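Side-chain contacts in hydrogenase (NiFe) small subunit HydA (Allochromatium vinosum, PDB 3MYR), which probably carries electrons through three iron-sulfur clusters to or from its large-subunit partner in a [NiFe] hydrogenase that oxidises hydrogen with an acceptor: residues A[25-30]-A[153-158]; A[114-119]-A[171-176]; A[142-147]-A[178-183]. All coordinates share one frame; numbering follows the deposited sequence.

Contact 1 of 3, residues A[25-30]-A[153-158]; sequences HAPTLE and VITGVI
Pro27 and Thr155 make a small, partly buried packing contact, bridged by one water, between the loop leading into helix 29-36 and the flank of helix 151-164, within the flavodoxin-like N-terminal part of the subunit. The proline ring and the threonine side chain run antiparallel alongside one another. Pro27 CD lies 3.7 Å from Thr155 CB, and the methyl Thr155 CG2 rests 3.6 Å from the carbonyl oxygen Pro27 O. A cis peptide bond joins Ala26 to Pro27. The carbonyl of that peptide, Ala26 O, accepts a hydrogen bond of 2.8 Å from the water, which accepts one of 3.1 Å from Thr155 OG1. That hydroxyl also has a weak hydrogen bond with Pro151 O, one turn back, so the two acceptors probably compete for its one proton. It sits between the backbone N and the carbonyl carbon (chi1 52°), while CG2 lies beside the backbone N. Leu21 of helix 16-23 also packs on Thr155. Thr28 N-caps helix 29-36, its OG1 accepting a hydrogen bond from Asp31 N. With Ala26 O 3.6 Å from Thr155 OG1, the polar link between loop and helix depends on one water, and the direct contact is van der Waals packing.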
loop_
_atom_site.group_PDB
_atom_site.type_symbol
_atom_site.label_atom_id
_atom_site.label_comp_id
_atom_site.label_asym_id
_atom_site.label_seq_id
_atom_site.Cartn_x
_atom_site.Cartn_y
_atom_site.Cartn_z
ATOM N N HIS A 25 -17.503 2.026 -7.070
ATOM C CA HIS A 25 -18.599 2.905 -6.651
ATOM C C HIS A 25 -19.929 2.169 -6.664
ATOM O O HIS A 25 -20.855 2.609 -6.017
ATOM C CB HIS A 25 -18.612 4.128 -7.592
ATOM C CG HIS A 25 -19.613 5.190 -7.246
ATOM N ND1 HIS A 25 -19.440 6.074 -6.178
ATOM C CD2 HIS A 25 -20.768 5.578 -7.866
ATOM C CE1 HIS A 25 -20.484 6.903 -6.113
ATOM N NE2 HIS A 25 -21.294 6.633 -7.131
ATOM N N ALA A 26 -20.068 1.067 -7.416
ATOM C CA ALA A 26 -21.381 0.319 -7.447
ATOM C C ALA A 26 -21.160 -1.070 -7.939
ATOM O O ALA A 26 -20.649 -1.238 -9.026
ATOM C CB ALA A 26 -22.417 0.943 -8.404
ATOM N N PRO A 27 -21.564 -2.069 -7.157
ATOM C CA PRO A 27 -21.995 -1.945 -5.771
ATOM C C PRO A 27 -20.743 -1.667 -4.902
ATOM O O PRO A 27 -19.637 -2.097 -5.272
ATOM C CB PRO A 27 -22.563 -3.342 -5.470
ATOM C CG PRO A 27 -21.755 -4.244 -6.344
ATOM C CD PRO A 27 -21.545 -3.466 -7.630
ATOM N N THR A 28 -20.859 -0.906 -3.814
ATOM C CA THR A 28 -19.648 -0.657 -3.034
ATOM C C THR A 28 -19.302 -1.913 -2.200
ATOM O O THR A 28 -20.185 -2.730 -1.902
ATOM C CB THR A 28 -19.849 0.500 -2.056
ATOM O OG1 THR A 28 -20.895 0.118 -1.137
ATOM C CG2 THR A 28 -20.267 1.842 -2.797
ATOM N N LEU A 29 -18.050 -2.027 -1.754
ATOM C CA LEU A 29 -17.632 -3.119 -0.870
ATOM C C LEU A 29 -18.494 -3.196 0.424
ATOM O O LEU A 29 -19.025 -4.246 0.813
ATOM C CB LEU A 29 -16.189 -2.779 -0.472
ATOM C CG LEU A 29 -15.341 -3.934 0.064
ATOM C CD1 LEU A 29 -14.307 -3.626 1.107
ATOM C CD2 LEU A 29 -15.921 -5.342 0.028
ATOM N N GLU A 30 -18.755 -2.057 1.040
ATOM C CA GLU A 30 -19.636 -2.081 2.202
ATOM C C GLU A 30 -21.085 -2.542 1.914
ATOM O O GLU A 30 -21.620 -3.352 2.685
ATOM C CB GLU A 30 -19.588 -0.792 3.031
ATOM C CG GLU A 30 -20.077 0.521 2.374
ATOM C CD GLU A 30 -19.011 1.207 1.430
ATOM O OE1 GLU A 30 -19.209 2.393 1.074
ATOM O OE2 GLU A 30 -18.004 0.564 1.020
ATOM N N VAL A 153 -14.916 -3.410 -12.683
ATOM C CA VAL A 153 -14.863 -4.753 -13.303
ATOM C C VAL A 153 -14.893 -5.813 -12.236
ATOM O O VAL A 153 -15.590 -6.828 -12.369
ATOM C CB VAL A 153 -13.635 -4.902 -14.221
ATOM C CG1 VAL A 153 -13.413 -6.375 -14.611
ATOM C CG2 VAL A 153 -13.817 -4.005 -15.450
ATOM N N ILE A 154 -14.103 -5.643 -11.180
ATOM C CA ILE A 154 -14.153 -6.617 -10.064
ATOM C C ILE A 154 -15.577 -6.748 -9.506
ATOM O O ILE A 154 -16.098 -7.832 -9.429
ATOM C CB ILE A 154 -13.176 -6.282 -8.964
ATOM C CG1 ILE A 154 -11.779 -6.124 -9.576
ATOM C CG2 ILE A 154 -13.120 -7.399 -7.870
ATOM C CD1 ILE A 154 -10.769 -5.511 -8.575
ATOM N N THR A 155 -16.217 -5.646 -9.129
ATOM C CA THR A 155 -17.539 -5.787 -8.537
ATOM C C THR A 155 -18.580 -6.139 -9.630
ATOM O O THR A 155 -19.584 -6.720 -9.327
ATOM C CB THR A 155 -17.967 -4.478 -7.798
ATOM O OG1 THR A 155 -17.816 -3.367 -8.702
ATOM C CG2 THR A 155 -17.042 -4.196 -6.623
ATOM N N GLY A 156 -18.366 -5.700 -10.859
ATOM C CA GLY A 156 -19.177 -6.108 -12.012
ATOM C C GLY A 156 -19.285 -7.633 -12.212
ATOM O O GLY A 156 -20.372 -8.170 -12.452
ATOM N N VAL A 157 -18.158 -8.312 -12.101
ATOM C CA VAL A 157 -18.112 -9.748 -12.208
ATOM C C VAL A 157 -18.830 -10.347 -11.024
ATOM O O VAL A 157 -19.622 -11.286 -11.175
ATOM C CB VAL A 157 -16.656 -10.233 -12.190
ATOM C CG1 VAL A 157 -16.588 -11.802 -12.074
ATOM C CG2 VAL A 157 -15.980 -9.867 -13.530
ATOM N N ILE A 158 -18.565 -9.830 -9.838
ATOM C CA ILE A 158 -19.236 -10.346 -8.675
ATOM C C ILE A 158 -20.744 -10.128 -8.770
ATOM O O ILE A 158 -21.499 -11.046 -8.477
ATOM C CB ILE A 158 -18.674 -9.716 -7.376
ATOM C CG1 ILE A 158 -17.227 -10.173 -7.183
ATOM C CG2 ILE A 158 -19.553 -10.099 -6.158
ATOM C CD1 ILE A 158 -16.465 -9.349 -6.096
HETATM O O HOH W 1 -19.952 -3.049 -10.991
#

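Contact 2 of 3, residues A[114-119]-A[171-176]; sequences AAFGGL and DGYGRP
Phe116, near the end of helix 111-116, reaches the 171-176 loop with the far edge of its ring. Its CB points toward that loop, and CG stands beside the backbone N, anti to the carbonyl carbon (chi1 -59°). The ring then passes with one face over Ala115 CB, which lies 4.0 Å above its plane at the centre. At the rim CE1 comes within 3.9 Å of the backbone oxygen Tyr173 O, close to the ring plane. The tip atom, CZ, touches two side chains: Arg175 CD, also at the edge, lies 4.0 Å from Phe116 CZ, and Tyr173 CB is 4.1 Å from that same carbon. The two aromatic rings meet obliquely, their planes turned 69° apart.

What the phenylalanine meets is a type I beta turn from Asp171 to Gly174, closed by the bond from Gly174 N to Asp171 O and built round the Asp171 carboxylate. Arg175 N gives a hydrogen bond to Asp171 OD1 from above the carboxylate plane, while Tyr173 N adds a weak one to the same oxygen. The other oxygen forms the salt bridge: Arg175 NE lies 2.7 Å from Asp171 OD2, which uses its syn lone pair and stays near the guanidinium plane, and NH2 adds a weak bond to it. A bend at chi3 (-66°) turns the arginine back onto the aspartate, and Tyr173 CD2 lies over one guanidinium face, toward its rim. Glu252 forms a second salt bridge, with Arg175 NH1. Held by two carboxylates, the guanidinium is probably restricted in rotation, and both acids probably favour its charged state. Pro145, from the loop after strand 141-144, and Pro253, from the C-terminal part, also pack on the Phe116 ring.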
loop_
_atom_site.group_PDB
_atom_site.type_symbol
_atom_site.label_atom_id
_atom_site.label_comp_id
_atom_site.label_asym_id
_atom_site.label_seq_id
_atom_site.Cartn_x
_atom_site.Cartn_y
_atom_site.Cartn_z
ATOM N N ALA A 114 -2.507 -13.596 -10.015
ATOM C CA ALA A 114 -3.296 -14.809 -9.785
ATOM C C ALA A 114 -3.726 -15.447 -11.106
ATOM O O ALA A 114 -3.710 -16.658 -11.240
ATOM C CB ALA A 114 -4.519 -14.486 -8.920
ATOM N N ALA A 115 -4.195 -14.634 -12.048
ATOM C CA ALA A 115 -4.708 -15.158 -13.292
ATOM C C ALA A 115 -3.635 -15.818 -14.152
ATOM O O ALA A 115 -3.869 -16.918 -14.675
ATOM C CB ALA A 115 -5.490 -14.095 -14.072
ATOM N N PHE A 116 -2.465 -15.205 -14.240
ATOM C CA PHE A 116 -1.471 -15.599 -15.235
ATOM C C PHE A 116 -0.037 -15.712 -14.676
ATOM O O PHE A 116 0.866 -15.949 -15.457
ATOM C CB PHE A 116 -1.453 -14.569 -16.404
ATOM C CG PHE A 116 -2.781 -14.416 -17.110
ATOM C CD1 PHE A 116 -3.525 -15.559 -17.495
ATOM C CD2 PHE A 116 -3.264 -13.157 -17.440
ATOM C CE1 PHE A 116 -4.761 -15.439 -18.150
ATOM C CE2 PHE A 116 -4.510 -13.005 -18.109
ATOM C CZ PHE A 116 -5.262 -14.132 -18.473
ATOM N N GLY A 117 0.213 -15.402 -13.405
ATOM C CA GLY A 117 1.594 -15.484 -12.913
ATOM C C GLY A 117 2.085 -14.069 -12.578
ATOM O O GLY A 117 2.632 -13.825 -11.476
ATOM N N GLY A 118 1.785 -13.092 -13.441
ATOM C CA GLY A 118 2.064 -11.695 -13.057
ATOM C C GLY A 118 3.550 -11.424 -12.651
ATOM O O GLY A 118 4.494 -12.001 -13.172
ATOM N N LEU A 119 3.743 -10.505 -11.726
ATOM C CA LEU A 119 5.040 -9.981 -11.449
ATOM C C LEU A 119 5.962 -11.009 -10.820
ATOM O O LEU A 119 7.082 -11.127 -11.244
ATOM C CB LEU A 119 4.911 -8.777 -10.553
ATOM C CG LEU A 119 6.013 -7.785 -10.393
ATOM C CD1 LEU A 119 6.030 -6.961 -9.108
ATOM C CD2 LEU A 119 7.213 -7.832 -11.307
ATOM N N ASP A 171 -13.751 -15.555 -22.509
ATOM C CA ASP A 171 -12.918 -15.779 -23.677
ATOM C C ASP A 171 -11.969 -17.003 -23.491
ATOM O O ASP A 171 -12.046 -17.766 -22.496
ATOM C CB ASP A 171 -12.148 -14.483 -24.029
ATOM C CG ASP A 171 -10.958 -14.219 -23.101
ATOM O OD1 ASP A 171 -10.687 -15.074 -22.221
ATOM O OD2 ASP A 171 -10.376 -13.093 -23.134
ATOM N N GLY A 172 -11.076 -17.215 -24.434
ATOM C CA GLY A 172 -10.252 -18.447 -24.376
ATOM C C GLY A 172 -9.298 -18.472 -23.218
ATOM O O GLY A 172 -8.852 -19.561 -22.775
ATOM N N TYR A 173 -9.007 -17.291 -22.668
ATOM C CA TYR A 173 -8.173 -17.275 -21.452
ATOM C C TYR A 173 -8.946 -17.177 -20.111
ATOM O O TYR A 173 -8.340 -16.819 -19.071
ATOM C CB TYR A 173 -7.188 -16.117 -21.511
ATOM C CG TYR A 173 -5.984 -16.332 -22.376
ATOM C CD1 TYR A 173 -5.008 -17.306 -22.060
ATOM C CD2 TYR A 173 -5.712 -15.434 -23.389
ATOM C CE1 TYR A 173 -3.821 -17.410 -22.847
ATOM C CE2 TYR A 173 -4.558 -15.515 -24.166
ATOM C CZ TYR A 173 -3.653 -16.509 -23.919
ATOM O OH TYR A 173 -2.552 -16.497 -24.709
ATOM N N GLY A 174 -10.265 -17.405 -20.139
ATOM C CA GLY A 174 -11.063 -17.437 -18.898
ATOM C C GLY A 174 -11.513 -16.049 -18.417
ATOM O O GLY A 174 -12.045 -15.903 -17.278
ATOM N N ARG A 175 -11.391 -15.061 -19.306
ATOM C CA ARG A 175 -11.729 -13.646 -18.983
ATOM C C ARG A 175 -13.149 -13.279 -19.427
ATOM O O ARG A 175 -13.556 -13.555 -20.552
ATOM C CB ARG A 175 -10.727 -12.715 -19.661
ATOM C CG ARG A 175 -9.231 -13.014 -19.298
ATOM C CD ARG A 175 -8.320 -11.965 -20.007
ATOM N NE ARG A 175 -8.401 -12.156 -21.471
ATOM C CZ ARG A 175 -7.475 -11.724 -22.343
ATOM N NH1 ARG A 175 -6.418 -11.061 -21.933
ATOM N NH2 ARG A 175 -7.566 -11.994 -23.615
ATOM N N PRO A 176 -13.928 -12.694 -18.525
ATOM C CA PRO A 176 -15.299 -12.255 -18.878
ATOM C C PRO A 176 -15.343 -11.353 -20.113
ATOM O O PRO A 176 -14.717 -10.274 -20.140
ATOM C CB PRO A 176 -15.721 -11.466 -17.651
ATOM C CG PRO A 176 -15.072 -12.183 -16.525
ATOM C CD PRO A 176 -13.629 -12.425 -17.108
#

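Contact 3 of 3, residues A[142-147]-A[178-183]; sequences INVPGC and AFYGQS. With SF4 (iron/sulfur cluster), chain I.
The loop that delivers a cysteine to a [4Fe-4S] cluster, directly after strand 141-144, is met by Tyr180, from helix 177-180. The phenol hydroxyl donates a hydrogen bond of 2.6 Å from Tyr180 OH to Pro145 O. The donor lies in the carbonyl plane on a lone pair, with a C=O...donor angle of 143°. Pro145 also lies over one face of the ring: its CD is 4.0 Å from the centroid of the Tyr180 ring and 28° off the normal, a CH-pi contact, and Pro145 CG lies 3.8 Å from Tyr180 CE2. The ring face and the hydroxyl are thereby both fixed by one residue.

Strand 141-144 pairs in parallel with strand 106-110 in the flavodoxin-like sheet, and the cluster loop leaves from its C-terminal end. The last strand residue, Val144, crosses the tyrosine at about a right angle. Its CG1, anti to the backbone N (chi1 180°), lies 3.4 Å from Tyr180 OH, so the buried hydroxyl has carbon on one flank and its acceptor in Pro145. Val153 of helix 151-164 packs on both residues.

Two residues beyond Pro145, Cys147 SG binds the cluster iron FE1 at 2.3 Å. The carbonyl oxygen Gly146 O is 3.4 Å from the inorganic sulfur S4 of SF4. Cys14, Cys17 and Cys113 complete the coordination. Gly146, at positive phi, is further held by a hydrogen bond from its N to Thr112 OG1. Cys147 O accepts hydrogen bonds from Arg59 and Lys211 of the large subunit, placing the cluster loop at the subunit interface.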
loop_
_atom_site.group_PDB
_atom_site.type_symbol
_atom_site.label_atom_id
_atom_site.label_comp_id
_atom_site.label_asym_id
_atom_site.label_seq_id
_atom_site.Cartn_x
_atom_site.Cartn_y
_atom_site.Cartn_z
ATOM N N ILE A 142 -12.521 -18.170 -12.886
ATOM C CA ILE A 142 -12.774 -17.006 -13.755
ATOM C C ILE A 142 -11.571 -16.097 -13.586
ATOM O O ILE A 142 -11.258 -15.740 -12.465
ATOM C CB ILE A 142 -14.004 -16.210 -13.278
ATOM C CG1 ILE A 142 -15.265 -17.052 -13.369
ATOM C CG2 ILE A 142 -14.216 -14.958 -14.134
ATOM C CD1 ILE A 142 -16.368 -16.301 -12.547
ATOM N N ASN A 143 -10.898 -15.708 -14.663
ATOM C CA ASN A 143 -9.743 -14.803 -14.563
ATOM C C ASN A 143 -10.164 -13.374 -14.759
ATOM O O ASN A 143 -10.843 -13.060 -15.746
ATOM C CB ASN A 143 -8.763 -15.176 -15.656
ATOM C CG ASN A 143 -8.042 -16.495 -15.328
ATOM O OD1 ASN A 143 -7.849 -16.788 -14.151
ATOM N ND2 ASN A 143 -7.699 -17.277 -16.328
ATOM N N VAL A 144 -9.804 -12.502 -13.825
ATOM C CA VAL A 144 -10.181 -11.112 -13.906
ATOM C C VAL A 144 -8.855 -10.326 -13.797
ATOM O O VAL A 144 -8.491 -9.840 -12.723
ATOM C CB VAL A 144 -11.213 -10.722 -12.770
ATOM C CG1 VAL A 144 -11.634 -9.161 -12.854
ATOM C CG2 VAL A 144 -12.496 -11.605 -12.877
ATOM N N PRO A 145 -8.107 -10.224 -14.903
ATOM C CA PRO A 145 -6.704 -9.731 -14.844
ATOM C C PRO A 145 -6.634 -8.206 -14.980
ATOM O O PRO A 145 -7.700 -7.547 -15.093
ATOM C CB PRO A 145 -6.059 -10.386 -16.021
ATOM C CG PRO A 145 -7.159 -10.579 -17.007
ATOM C CD PRO A 145 -8.389 -10.948 -16.142
ATOM N N GLY A 146 -5.429 -7.656 -15.054
ATOM C CA GLY A 146 -5.233 -6.199 -14.835
ATOM C C GLY A 146 -4.353 -6.025 -13.607
ATOM O O GLY A 146 -4.338 -6.875 -12.749
ATOM N N CYS A 147 -3.638 -4.916 -13.498
ATOM C CA CYS A 147 -2.644 -4.777 -12.440
ATOM C C CYS A 147 -2.822 -3.366 -11.835
ATOM O O CYS A 147 -2.089 -2.411 -12.168
ATOM C CB CYS A 147 -1.243 -4.967 -13.079
ATOM S SG CYS A 147 0.016 -5.133 -11.801
ATOM N N ALA A 178 -17.537 -9.340 -21.095
ATOM C CA ALA A 178 -18.122 -7.983 -20.960
ATOM C C ALA A 178 -17.006 -6.971 -20.717
ATOM O O ALA A 178 -17.188 -5.754 -20.947
ATOM C CB ALA A 178 -19.163 -7.902 -19.770
ATOM N N PHE A 179 -15.881 -7.449 -20.145
ATOM C CA PHE A 179 -14.862 -6.515 -19.731
ATOM C C PHE A 179 -13.593 -6.686 -20.546
ATOM O O PHE A 179 -12.805 -5.731 -20.676
ATOM C CB PHE A 179 -14.625 -6.663 -18.210
ATOM C CG PHE A 179 -15.897 -6.480 -17.416
ATOM C CD1 PHE A 179 -16.679 -5.341 -17.618
ATOM C CD2 PHE A 179 -16.385 -7.493 -16.602
ATOM C CE1 PHE A 179 -17.905 -5.155 -16.912
ATOM C CE2 PHE A 179 -17.631 -7.329 -15.905
ATOM C CZ PHE A 179 -18.368 -6.179 -16.083
ATOM N N TYR A 180 -13.391 -7.911 -21.065
ATOM C CA TYR A 180 -12.134 -8.223 -21.717
ATOM C C TYR A 180 -12.365 -8.648 -23.178
ATOM O O TYR A 180 -11.446 -9.101 -23.823
ATOM C CB TYR A 180 -11.378 -9.313 -20.977
ATOM C CG TYR A 180 -11.073 -8.911 -19.586
ATOM C CD1 TYR A 180 -11.973 -9.238 -18.536
ATOM C CD2 TYR A 180 -9.897 -8.233 -19.272
ATOM C CE1 TYR A 180 -11.672 -8.902 -17.215
ATOM C CE2 TYR A 180 -9.603 -7.844 -17.933
ATOM C CZ TYR A 180 -10.505 -8.154 -16.936
ATOM O OH TYR A 180 -10.281 -7.767 -15.626
ATOM N N GLY A 181 -13.556 -8.420 -23.717
ATOM C CA GLY A 181 -13.884 -8.964 -25.014
ATOM C C GLY A 181 -13.260 -8.132 -26.143
ATOM O O GLY A 181 -13.217 -8.590 -27.258
ATOM N N GLN A 182 -12.860 -6.892 -25.889
ATOM C CA GLN A 182 -12.331 -6.005 -26.992
ATOM C C GLN A 182 -10.999 -5.449 -26.572
ATOM O O GLN A 182 -10.762 -5.219 -25.376
ATOM C CB GLN A 182 -13.276 -4.819 -27.282
ATOM C CG GLN A 182 -14.712 -5.233 -27.689
ATOM C CD GLN A 182 -14.880 -5.950 -29.081
ATOM O OE1 GLN A 182 -16.016 -6.346 -29.435
ATOM N NE2 GLN A 182 -13.807 -6.060 -29.880
ATOM N N SER A 183 -10.128 -5.195 -27.539
ATOM C CA SER A 183 -8.809 -4.701 -27.230
ATOM C C SER A 183 -8.941 -3.235 -26.904
ATOM O O SER A 183 -9.859 -2.544 -27.381
ATOM C CB SER A 183 -7.830 -4.870 -28.424
ATOM O OG SER A 183 -8.180 -3.978 -29.469
HETATM FE FE1 SF4 I . -0.825 -6.102 -9.935
HETATM FE FE2 SF4 I . -2.899 -7.164 -8.399
HETATM FE FE3 SF4 I . -0.562 -8.661 -8.924
HETATM FE FE4 SF4 I . -0.746 -6.201 -7.236
HETATM S S1 SF4 I . -1.633 -8.428 -6.837
HETATM S S2 SF4 I . 0.852 -6.934 -8.633
HETATM S S3 SF4 I . -2.130 -4.960 -8.556
HETATM S S4 SF4 I . -2.054 -7.924 -10.450
#

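How the contacts relate
Contacts 2 and 3 are neighbours, with centres about 8 Å apart. Asn143 joins them: its ND2 lies 2.9 Å from Tyr173 O, a probable hydrogen bond, and its backbone N pairs with Gly174 O. Pro145 CG also packs 3.5 Å from Arg175 CD. Contact 1 is farther off, about 15 Å between centres from contact 3, but helix 151-164 spans the gap: Val153 CG1 is 3.6 Å from Tyr180 OH, while Val157 touches Phe179 and Pro176. Contact 3 alone supplies a cluster ligand. The Phe116 side chain in contact 2 is about 9 Å from the [4Fe-4S] cluster that Cys147 binds, and the Tyr180 side chain about 8 Å from the [3Fe-4S] cluster.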